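Long-range contact in phytanoyl-CoA dioxygenase (Streptomyces malaysiense, PDB 6ZYL), which hydroxylates the peptide thioholgamide at a beta carbon as a non-heme monooxygenase, probably using iron and 2-oxoglutarate: residues G122-W127 against S220-T225. Sequence-based numbering, arbitrary orientation.
Sequences GSSLAW and SGPNQT
One backbone hydrogen bond joins Leu125 to Ser220: Leu125 N donates to Ser220 O over 2.9 Å, nearly straight at the hydrogen (168°) and close to the direction in which the carbonyl points (162°). The same oxygen lies 3.5 Å from Ser124 CA, a bent CA-H...O contact that adds a weaker hold.

The remaining contacts are mostly van der Waals and centre on Pro222, whose CB and CD both meet residues 122-124. CB packs 3.6 Å from Gly122 C, while CD meets Ser124 OG at 3.3 Å; chi1 of -78° sets that hydroxyl beside its own backbone N, which brings it to the proline CD. Ser123 O comes within 3.3 Å of Pro222 CA, but Pro222 N has no hydrogen to give it, and this carbonyl bonds to Arg117 instead. Leu125 CD1 lies 4.4 Å from Ser220 CB, a marginal contact. Ser220 OG bonds a tartaric acid, probably from the crystallisation liquor.

Asn223 OD1 accepts Thr225 N (2.9 Å) in an Asx turn and Thr225 OG1 on a lone pair. This surface junction on the PhyH-family jelly-roll (double-stranded beta-helix) ties the chain following strand 107-117, with its short strand 125-126, to the loop between strands 217-220 and 229-237, Arg117 touching both Leu125 and Ser220.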
ATOM      1  N   GLY A 122       0.011 -21.814  -0.265  1.00 47.90           N
ATOM      2  CA  GLY A 122       1.307 -22.268  -0.718  1.00 48.67           C
ATOM      3  C   GLY A 122       1.969 -21.458  -1.810  1.00 50.36           C
ATOM      4  O   GLY A 122       2.990 -21.899  -2.347  1.00 56.81           O
ATOM      5  N   SER A 123       1.444 -20.287  -2.146  1.00 48.82           N
ATOM      6  CA  SER A 123       1.975 -19.512  -3.257  1.00 51.13           C
ATOM      7  C   SER A 123       3.089 -18.581  -2.795  1.00 52.91           C
ATOM      8  O   SER A 123       3.142 -18.163  -1.636  1.00 52.72           O
ATOM      9  CB  SER A 123       0.864 -18.699  -3.923  1.00 56.76           C
ATOM     10  OG  SER A 123       0.365 -17.704  -3.046  1.00 62.49           O
ATOM     11  N   SER A 124       3.985 -18.264  -3.726  1.00 51.47           N
ATOM     12  CA  SER A 124       5.093 -17.355  -3.486  1.00 45.67           C
ATOM     13  C   SER A 124       5.064 -16.247  -4.528  1.00 52.67           C
ATOM     14  O   SER A 124       4.476 -16.392  -5.603  1.00 53.77           O
ATOM     15  CB  SER A 124       6.445 -18.081  -3.543  1.00 43.91           C
ATOM     16  OG  SER A 124       6.695 -18.799  -2.349  1.00 51.10           O
ATOM     17  N   LEU A 125       5.709 -15.132  -4.200  1.00 43.27           N
ATOM     18  CA  LEU A 125       5.865 -14.016  -5.121  1.00 41.82           C
ATOM     19  C   LEU A 125       7.348 -13.784  -5.371  1.00 44.03           C
ATOM     20  O   LEU A 125       8.133 -13.686  -4.422  1.00 39.57           O
ATOM     21  CB  LEU A 125       5.215 -12.746  -4.573  1.00 40.76           C
ATOM     22  CG  LEU A 125       3.731 -12.849  -4.223  1.00 46.26           C
ATOM     23  CD1 LEU A 125       3.217 -11.489  -3.759  1.00 43.94           C
ATOM     24  CD2 LEU A 125       2.921 -13.361  -5.395  1.00 55.85           C
ATOM     25  N   ALA A 126       7.725 -13.708  -6.644  1.00 43.19           N
ATOM     26  CA  ALA A 126       9.108 -13.442  -7.002  1.00 43.45           C
ATOM     27  C   ALA A 126       9.488 -12.013  -6.622  1.00 35.97           C
ATOM     28  O   ALA A 126       8.636 -11.149  -6.400  1.00 39.84           O
ATOM     29  CB  ALA A 126       9.327 -13.667  -8.499  1.00 47.34           C
ATOM     30  N   TRP A 127      10.794 -11.773  -6.546  1.00 33.68           N
ATOM     31  CA  TRP A 127      11.294 -10.436  -6.261  1.00 34.78           C
ATOM     32  C   TRP A 127      10.803  -9.459  -7.320  1.00 40.57           C
ATOM     33  O   TRP A 127      10.843  -9.752  -8.519  1.00 38.41           O
ATOM     34  CB  TRP A 127      12.819 -10.456  -6.209  1.00 33.00           C
ATOM     35  CG  TRP A 127      13.351 -11.163  -5.003  1.00 37.32           C
ATOM     36  CD1 TRP A 127      13.663 -12.488  -4.899  1.00 40.55           C
ATOM     37  CD2 TRP A 127      13.626 -10.585  -3.722  1.00 33.79           C
ATOM     38  NE1 TRP A 127      14.119 -12.769  -3.633  1.00 38.49           N
ATOM     39  CE2 TRP A 127      14.106 -11.617  -2.892  1.00 34.81           C
ATOM     40  CE3 TRP A 127      13.513  -9.294  -3.198  1.00 30.31           C
ATOM     41  CZ2 TRP A 127      14.475 -11.397  -1.566  1.00 31.96           C
ATOM     42  CZ3 TRP A 127      13.879  -9.078  -1.881  1.00 30.37           C
ATOM     43  CH2 TRP A 127      14.355 -10.124  -1.081  1.00 33.33           C
ATOM     44  N   SER A 220       7.619 -12.357  -1.172  1.00 24.87           N
ATOM     45  CA  SER A 220       6.823 -12.897  -0.081  1.00 27.46           C
ATOM     46  C   SER A 220       6.689 -14.398  -0.263  1.00 31.06           C
ATOM     47  O   SER A 220       6.474 -14.878  -1.378  1.00 31.87           O
ATOM     48  CB  SER A 220       5.434 -12.246  -0.020  1.00 29.84           C
ATOM     49  OG  SER A 220       5.537 -10.834   0.025  1.00 29.81           O
ATOM     50  N   GLY A 221       6.823 -15.133   0.836  1.00 31.92           N
ATOM     51  CA  GLY A 221       6.700 -16.569   0.807  1.00 30.08           C
ATOM     52  C   GLY A 221       5.303 -17.023   1.167  1.00 31.74           C
ATOM     53  O   GLY A 221       4.407 -16.213   1.426  1.00 27.72           O
ATOM     54  N   PRO A 222       5.086 -18.335   1.187  1.00 32.15           N
ATOM     55  CA  PRO A 222       3.763 -18.851   1.558  1.00 30.75           C
ATOM     56  C   PRO A 222       3.513 -18.725   3.052  1.00 30.84           C
ATOM     57  O   PRO A 222       4.440 -18.680   3.864  1.00 26.08           O
ATOM     58  CB  PRO A 222       3.814 -20.320   1.122  1.00 37.39           C
ATOM     59  CG  PRO A 222       5.272 -20.678   1.179  1.00 37.12           C
ATOM     60  CD  PRO A 222       6.040 -19.410   0.848  1.00 35.16           C
ATOM     61  N   ASN A 223       2.232 -18.652   3.408  1.00 30.54           N
ATOM     62  CA  ASN A 223       1.815 -18.677   4.805  1.00 30.03           C
ATOM     63  C   ASN A 223       1.748 -20.133   5.252  1.00 32.90           C
ATOM     64  O   ASN A 223       0.864 -20.882   4.822  1.00 29.98           O
ATOM     65  CB  ASN A 223       0.471 -17.979   4.977  1.00 27.35           C
ATOM     66  CG  ASN A 223       0.012 -17.947   6.419  1.00 26.11           C
ATOM     67  OD1 ASN A 223       0.602 -18.594   7.286  1.00 25.41           O
ATOM     68  ND2 ASN A 223      -1.046 -17.190   6.686  1.00 25.42           N
ATOM     69  N   GLN A 224       2.683 -20.537   6.108  1.00 28.37           N
ATOM     70  CA  GLN A 224       2.777 -21.916   6.564  1.00 31.37           C
ATOM     71  C   GLN A 224       1.991 -22.177   7.840  1.00 30.99           C
ATOM     72  O   GLN A 224       2.062 -23.288   8.377  1.00 31.87           O
ATOM     73  CB  GLN A 224       4.242 -22.293   6.798  1.00 28.75           C
ATOM     74  CG  GLN A 224       5.164 -21.964   5.641  1.00 29.24           C
ATOM     75  CD  GLN A 224       6.633 -22.174   5.987  1.00 36.58           C
ATOM     76  OE1 GLN A 224       7.012 -23.212   6.525  1.00 36.14           O
ATOM     77  NE2 GLN A 224       7.464 -21.187   5.674  1.00 26.81           N
ATOM     78  N   THR A 225       1.250 -21.193   8.337  1.00 27.11           N
ATOM     79  CA  THR A 225       0.551 -21.300   9.607  1.00 27.29           C
ATOM     80  C   THR A 225      -0.949 -21.432   9.382  1.00 31.28           C
ATOM     81  O   THR A 225      -1.458 -21.283   8.268  1.00 29.80           O
ATOM     82  CB  THR A 225       0.847 -20.084  10.494  1.00 27.35           C
ATOM     83  OG1 THR A 225       0.061 -18.967  10.058  1.00 26.70           O
ATOM     84  CG2 THR A 225       2.325 -19.720  10.433  1.00 26.29           C
TER